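Local coordinates for activator of Hsp90 ATPase homologue 1/2-like C-terminal domain-containing protein (Nitrosomonas europaea, PDB 1XFS) that is of unknown function but belongs to the AHA1 family and has a Bet v 1-like alpha-beta fold, at residues A8-V22 and T127-R141. Numbering follows the deposited sequence.
Sequences AELDLMLKRELAVPV and TRYTACAMHNTPGQR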
loop_
_atom_site.group_PDB
_atom_site.type_symbol
_atom_site.label_atom_id
_atom_site.label_comp_id
_atom_site.label_asym_id
_atom_site.label_seq_id
_atom_site.Cartn_x
_atom_site.Cartn_y
_atom_site.Cartn_z
ATOM N N ALA A 8 15.327 -10.736 -8.107
ATOM C CA ALA A 8 15.306 -12.194 -8.172
ATOM C C ALA A 8 15.279 -12.850 -6.795
ATOM O O ALA A 8 14.910 -14.019 -6.660
ATOM C CB ALA A 8 16.514 -12.697 -8.957
ATOM N N GLU A 9 15.675 -12.100 -5.775
ATOM C CA GLU A 9 15.699 -12.629 -4.421
ATOM C C GLU A 9 14.346 -12.553 -3.724
ATOM O O GLU A 9 14.041 -13.373 -2.858
ATOM C CB GLU A 9 16.748 -11.881 -3.588
ATOM C CG GLU A 9 18.176 -12.182 -4.002
ATOM C CD GLU A 9 18.597 -13.581 -3.598
ATOM O OE1 GLU A 9 19.425 -14.184 -4.306
ATOM O OE2 GLU A 9 18.106 -14.073 -2.562
ATOM N N LEU A 10 13.518 -11.594 -4.127
ATOM C CA LEU A 10 12.220 -11.405 -3.487
ATOM C C LEU A 10 10.996 -11.524 -4.379
ATOM O O LEU A 10 9.885 -11.659 -3.872
ATOM C CB LEU A 10 12.187 -10.026 -2.828
ATOM C CG LEU A 10 13.384 -9.671 -1.942
ATOM C CD1 LEU A 10 13.323 -8.202 -1.544
ATOM C CD2 LEU A 10 13.378 -10.572 -0.726
ATOM N N ASP A 11 11.185 -11.484 -5.693
ATOM C CA ASP A 11 10.046 -11.523 -6.603
ATOM C C ASP A 11 9.932 -12.736 -7.505
ATOM O O ASP A 11 10.931 -13.344 -7.885
ATOM C CB ASP A 11 10.058 -10.268 -7.482
ATOM C CG ASP A 11 10.206 -8.995 -6.674
ATOM O OD1 ASP A 11 9.640 -8.943 -5.566
ATOM O OD2 ASP A 11 10.877 -8.058 -7.152
ATOM N N LEU A 12 8.695 -13.078 -7.839
ATOM C CA LEU A 12 8.421 -14.186 -8.742
ATOM C C LEU A 12 7.603 -13.593 -9.885
ATOM O O LEU A 12 6.656 -12.837 -9.649
ATOM C CB LEU A 12 7.639 -15.291 -8.030
ATOM C CG LEU A 12 8.397 -16.017 -6.910
ATOM C CD1 LEU A 12 7.479 -17.043 -6.254
ATOM C CD2 LEU A 12 9.644 -16.696 -7.475
HETATM N N MSE A 13 7.973 -13.915 -11.121
HETATM C CA MSE A 13 7.263 -13.370 -12.273
HETATM C C MSE A 13 6.690 -14.448 -13.190
HETATM O O MSE A 13 7.185 -15.574 -13.235
HETATM C CB MSE A 13 8.195 -12.458 -13.079
HETATM C CG MSE A 13 7.503 -11.684 -14.197
HETATM SE SE MSE A 13 8.666 -10.472 -15.158
HETATM C CE MSE A 13 9.125 -11.615 -16.648
ATOM N N LEU A 14 5.637 -14.085 -13.915
ATOM C CA LEU A 14 4.978 -14.987 -14.852
ATOM C C LEU A 14 4.498 -14.187 -16.059
ATOM O O LEU A 14 3.801 -13.189 -15.904
ATOM C CB LEU A 14 3.787 -15.671 -14.175
ATOM C CG LEU A 14 2.985 -16.690 -14.988
ATOM C CD1 LEU A 14 3.874 -17.857 -15.391
ATOM C CD2 LEU A 14 1.813 -17.186 -14.157
ATOM N N LYS A 15 4.880 -14.612 -17.260
ATOM C CA LYS A 15 4.455 -13.912 -18.471
ATOM C C LYS A 15 3.673 -14.861 -19.374
ATOM O O LYS A 15 4.103 -15.987 -19.617
ATOM C CB LYS A 15 5.663 -13.358 -19.234
ATOM C CG LYS A 15 5.282 -12.432 -20.390
ATOM C CD LYS A 15 6.504 -11.869 -21.109
ATOM C CE LYS A 15 7.229 -12.941 -21.906
ATOM N NZ LYS A 15 6.356 -13.520 -22.964
ATOM N N ARG A 16 2.528 -14.403 -19.867
ATOM C CA ARG A 16 1.691 -15.227 -20.728
ATOM C C ARG A 16 1.060 -14.411 -21.850
ATOM O O ARG A 16 0.924 -13.192 -21.744
ATOM C CB ARG A 16 0.587 -15.894 -19.899
ATOM C CG ARG A 16 1.094 -16.944 -18.908
ATOM C CD ARG A 16 1.421 -18.246 -19.622
ATOM N NE ARG A 16 0.205 -18.859 -20.146
ATOM C CZ ARG A 16 -0.638 -19.585 -19.417
ATOM N NH1 ARG A 16 -0.390 -19.800 -18.132
ATOM N NH2 ARG A 16 -1.741 -20.074 -19.965
ATOM N N GLU A 17 0.690 -15.086 -22.932
ATOM C CA GLU A 17 0.050 -14.425 -24.066
ATOM C C GLU A 17 -1.360 -14.995 -24.184
ATOM O O GLU A 17 -1.529 -16.201 -24.346
ATOM C CB GLU A 17 0.824 -14.707 -25.360
ATOM C CG GLU A 17 2.278 -14.256 -25.346
ATOM C CD GLU A 17 2.435 -12.748 -25.418
ATOM O OE1 GLU A 17 3.581 -12.266 -25.299
ATOM O OE2 GLU A 17 1.421 -12.043 -25.601
ATOM N N LEU A 18 -2.371 -14.136 -24.086
ATOM C CA LEU A 18 -3.756 -14.583 -24.194
ATOM C C LEU A 18 -4.378 -14.079 -25.488
ATOM O O LEU A 18 -4.231 -12.910 -25.836
ATOM C CB LEU A 18 -4.593 -14.083 -23.011
ATOM C CG LEU A 18 -4.248 -14.592 -21.609
ATOM C CD1 LEU A 18 -3.015 -13.874 -21.095
ATOM C CD2 LEU A 18 -5.426 -14.347 -20.675
ATOM N N ALA A 19 -5.078 -14.965 -26.194
ATOM C CA ALA A 19 -5.721 -14.605 -27.454
ATOM C C ALA A 19 -7.083 -13.973 -27.187
ATOM O O ALA A 19 -8.113 -14.432 -27.686
ATOM C CB ALA A 19 -5.873 -15.842 -28.329
ATOM N N VAL A 20 -7.063 -12.907 -26.394
ATOM C CA VAL A 20 -8.255 -12.175 -26.012
ATOM C C VAL A 20 -7.879 -10.699 -25.939
ATOM O O VAL A 20 -6.760 -10.358 -25.561
ATOM C CB VAL A 20 -8.753 -12.646 -24.620
ATOM C CG1 VAL A 20 -9.879 -11.763 -24.126
ATOM C CG2 VAL A 20 -9.207 -14.097 -24.706
ATOM N N PRO A 21 -8.800 -9.803 -26.328
ATOM C CA PRO A 21 -8.546 -8.357 -26.296
ATOM C C PRO A 21 -8.329 -7.848 -24.869
ATOM O O PRO A 21 -8.858 -8.416 -23.915
ATOM C CB PRO A 21 -9.801 -7.775 -26.945
ATOM C CG PRO A 21 -10.852 -8.759 -26.549
ATOM C CD PRO A 21 -10.165 -10.074 -26.810
ATOM N N VAL A 22 -7.563 -6.771 -24.741
ATOM C CA VAL A 22 -7.235 -6.201 -23.440
ATOM C C VAL A 22 -8.440 -5.751 -22.625
ATOM O O VAL A 22 -8.433 -5.848 -21.394
ATOM C CB VAL A 22 -6.252 -5.010 -23.583
ATOM C CG1 VAL A 22 -6.949 -3.822 -24.254
ATOM C CG2 VAL A 22 -5.707 -4.617 -22.220
ATOM N N THR A 127 -3.614 -10.159 -25.826
ATOM C CA THR A 127 -3.055 -9.369 -24.739
ATOM C C THR A 127 -1.872 -10.068 -24.090
ATOM O O THR A 127 -1.906 -11.276 -23.846
ATOM C CB THR A 127 -4.099 -9.102 -23.631
ATOM O OG1 THR A 127 -5.300 -8.594 -24.217
ATOM C CG2 THR A 127 -3.561 -8.078 -22.629
ATOM N N ARG A 128 -0.820 -9.304 -23.821
ATOM C CA ARG A 128 0.355 -9.843 -23.160
ATOM C C ARG A 128 0.107 -9.616 -21.672
ATOM O O ARG A 128 -0.126 -8.486 -21.238
ATOM C CB ARG A 128 1.618 -9.114 -23.622
ATOM C CG ARG A 128 2.900 -9.630 -22.990
ATOM C CD ARG A 128 4.105 -9.129 -23.760
ATOM N NE ARG A 128 4.008 -9.502 -25.168
ATOM C CZ ARG A 128 4.929 -9.229 -26.084
ATOM N NH1 ARG A 128 6.032 -8.574 -25.747
ATOM N NH2 ARG A 128 4.748 -9.615 -27.342
ATOM N N TYR A 129 0.133 -10.702 -20.907
ATOM C CA TYR A 129 -0.109 -10.659 -19.470
ATOM C C TYR A 129 1.161 -10.916 -18.683
ATOM O O TYR A 129 1.831 -11.927 -18.880
ATOM C CB TYR A 129 -1.169 -11.706 -19.096
ATOM C CG TYR A 129 -1.354 -11.932 -17.606
ATOM C CD1 TYR A 129 -0.469 -12.735 -16.884
ATOM C CD2 TYR A 129 -2.403 -11.331 -16.917
ATOM C CE1 TYR A 129 -0.623 -12.930 -15.513
ATOM C CE2 TYR A 129 -2.567 -11.520 -15.541
ATOM C CZ TYR A 129 -1.675 -12.319 -14.847
ATOM O OH TYR A 129 -1.817 -12.500 -13.489
ATOM N N THR A 130 1.492 -9.999 -17.782
ATOM C CA THR A 130 2.679 -10.153 -16.963
ATOM C C THR A 130 2.267 -10.001 -15.498
ATOM O O THR A 130 1.649 -9.006 -15.122
ATOM C CB THR A 130 3.745 -9.094 -17.340
ATOM O OG1 THR A 130 4.108 -9.253 -18.719
ATOM C CG2 THR A 130 4.990 -9.251 -16.483
ATOM N N ALA A 131 2.581 -11.004 -14.684
ATOM C CA ALA A 131 2.237 -10.967 -13.264
ATOM C C ALA A 131 3.484 -11.135 -12.404
ATOM O O ALA A 131 4.278 -12.050 -12.619
ATOM C CB ALA A 131 1.225 -12.067 -12.932
ATOM N N CYS A 132 3.656 -10.241 -11.437
ATOM C CA CYS A 132 4.802 -10.301 -10.538
ATOM C C CYS A 132 4.296 -10.293 -9.107
ATOM O O CYS A 132 3.459 -9.466 -8.741
ATOM C CB CYS A 132 5.736 -9.098 -10.751
ATOM S SG CYS A 132 7.145 -9.015 -9.589
ATOM N N ALA A 133 4.790 -11.235 -8.312
ATOM C CA ALA A 133 4.415 -11.327 -6.910
ATOM C C ALA A 133 5.633 -10.883 -6.118
ATOM O O ALA A 133 6.702 -11.498 -6.207
ATOM C CB ALA A 133 4.030 -12.760 -6.545
HETATM N N MSE A 134 5.470 -9.796 -5.364
HETATM C CA MSE A 134 6.551 -9.222 -4.562
HETATM C C MSE A 134 6.473 -9.712 -3.122
HETATM O O MSE A 134 5.412 -9.673 -2.504
HETATM C CB MSE A 134 6.461 -7.691 -4.575
HETATM C CG MSE A 134 6.470 -7.067 -5.949
HETATM SE SE MSE A 134 6.141 -5.152 -5.806
HETATM C CE MSE A 134 7.899 -4.613 -5.356
ATOM N N HIS A 135 7.602 -10.175 -2.592
ATOM C CA HIS A 135 7.651 -10.666 -1.221
ATOM C C HIS A 135 8.551 -9.796 -0.357
ATOM O O HIS A 135 9.318 -8.988 -0.873
ATOM C CB HIS A 135 8.142 -12.110 -1.199
ATOM C CG HIS A 135 7.356 -13.012 -2.088
ATOM N ND1 HIS A 135 7.640 -13.163 -3.426
ATOM C CD2 HIS A 135 6.248 -13.753 -1.850
ATOM C CE1 HIS A 135 6.738 -13.958 -3.978
ATOM N NE2 HIS A 135 5.883 -14.326 -3.042
ATOM N N ASN A 136 8.465 -9.971 0.961
ATOM C CA ASN A 136 9.263 -9.167 1.872
ATOM C C ASN A 136 10.649 -9.726 2.171
ATOM O O ASN A 136 11.558 -8.971 2.510
ATOM C CB ASN A 136 8.485 -8.914 3.184
ATOM C CG ASN A 136 7.938 -10.190 3.820
ATOM O OD1 ASN A 136 6.918 -10.153 4.516
ATOM N ND2 ASN A 136 8.613 -11.312 3.605
ATOM N N THR A 137 10.820 -11.034 2.010
ATOM C CA THR A 137 12.103 -11.676 2.291
ATOM C C THR A 137 12.348 -12.850 1.349
ATOM O O THR A 137 11.413 -13.387 0.751
ATOM C CB THR A 137 12.138 -12.218 3.725
ATOM O OG1 THR A 137 11.054 -13.138 3.904
ATOM C CG2 THR A 137 12.002 -11.084 4.732
ATOM N N PRO A 138 13.617 -13.266 1.205
ATOM C CA PRO A 138 13.937 -14.391 0.320
ATOM C C PRO A 138 13.236 -15.668 0.784
ATOM O O PRO A 138 12.790 -16.480 -0.032
ATOM C CB PRO A 138 15.459 -14.496 0.435
ATOM C CG PRO A 138 15.878 -13.084 0.704
ATOM C CD PRO A 138 14.847 -12.636 1.715
ATOM N N GLY A 139 13.142 -15.835 2.102
ATOM C CA GLY A 139 12.492 -17.005 2.667
ATOM C C GLY A 139 11.033 -17.112 2.272
ATOM O O GLY A 139 10.514 -18.205 2.042
ATOM N N GLN A 140 10.368 -15.965 2.202
ATOM C CA GLN A 140 8.966 -15.923 1.816
ATOM C C GLN A 140 8.844 -16.206 0.321
ATOM O O GLN A 140 7.918 -16.892 -0.106
ATOM C CB GLN A 140 8.368 -14.554 2.158
ATOM C CG GLN A 140 8.012 -14.386 3.635
ATOM C CD GLN A 140 6.513 -14.507 3.894
ATOM O OE1 GLN A 140 5.736 -13.610 3.552
ATOM N NE2 GLN A 140 6.102 -15.625 4.485
ATOM N N ARG A 141 9.786 -15.690 -0.467
ATOM C CA ARG A 141 9.776 -15.916 -1.910
ATOM C C ARG A 141 9.948 -17.411 -2.160
ATOM O O ARG A 141 9.216 -18.015 -2.945
ATOM C CB ARG A 141 10.926 -15.166 -2.592
ATOM C CG ARG A 141 10.847 -15.176 -4.119
ATOM C CD ARG A 141 12.222 -15.323 -4.764
ATOM N NE ARG A 141 12.716 -16.695 -4.662
ATOM C CZ ARG A 141 13.770 -17.066 -3.942
ATOM N NH1 ARG A 141 14.134 -18.343 -3.916
ATOM N NH2 ARG A 141 14.468 -16.169 -3.256
HETATM O O HOH W 1 17.433 -16.470 -2.308
#
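L12, L14, R16 and L18 pair with A133, A131, Y129 and T127 as the hydrogen-bonded pairs of an antiparallel ribbon, which joins the first and last strands of the sheet in chain order, 11-18 at the edge and 127-134 beside it, in this Bet v 1-like (helix-grip) fold. The face carrying these residues is the tightly packed one: helix 149-167 covers L12, L14, Y129 and A133, and L18 CD1 lies 3.5 Å from Y129 CB, the two side chains running alongside each other. The face with M13, K15 and E17 is the looser one there, all three being exposed. E17, bent at chi2 (-72°), brings OE1 within 2.8 Å of R128 NE in a salt bridge, with carboxylate and guanidinium planes 85° apart.

At the start of strand 11-18, R141 of helix 138-145 lays its aliphatic chain across L12 at roughly a right angle, CG to CG 3.8 Å. Its NH2 donates to E9 O at 2.9 Å, the oxygen lying in the guanidinium plane, while NE pairs with E145. A leucine here would probably leave E9 O without this donor and E145 without its charged mate. Near the second subunit, whose R97 pairs with D11, L10 O is gripped twice by H135: the backbone N and ring ND1 approach from opposite faces of the carbonyl plane, ND1 at 2.7 Å with the oxygen in the plane of the imidazole.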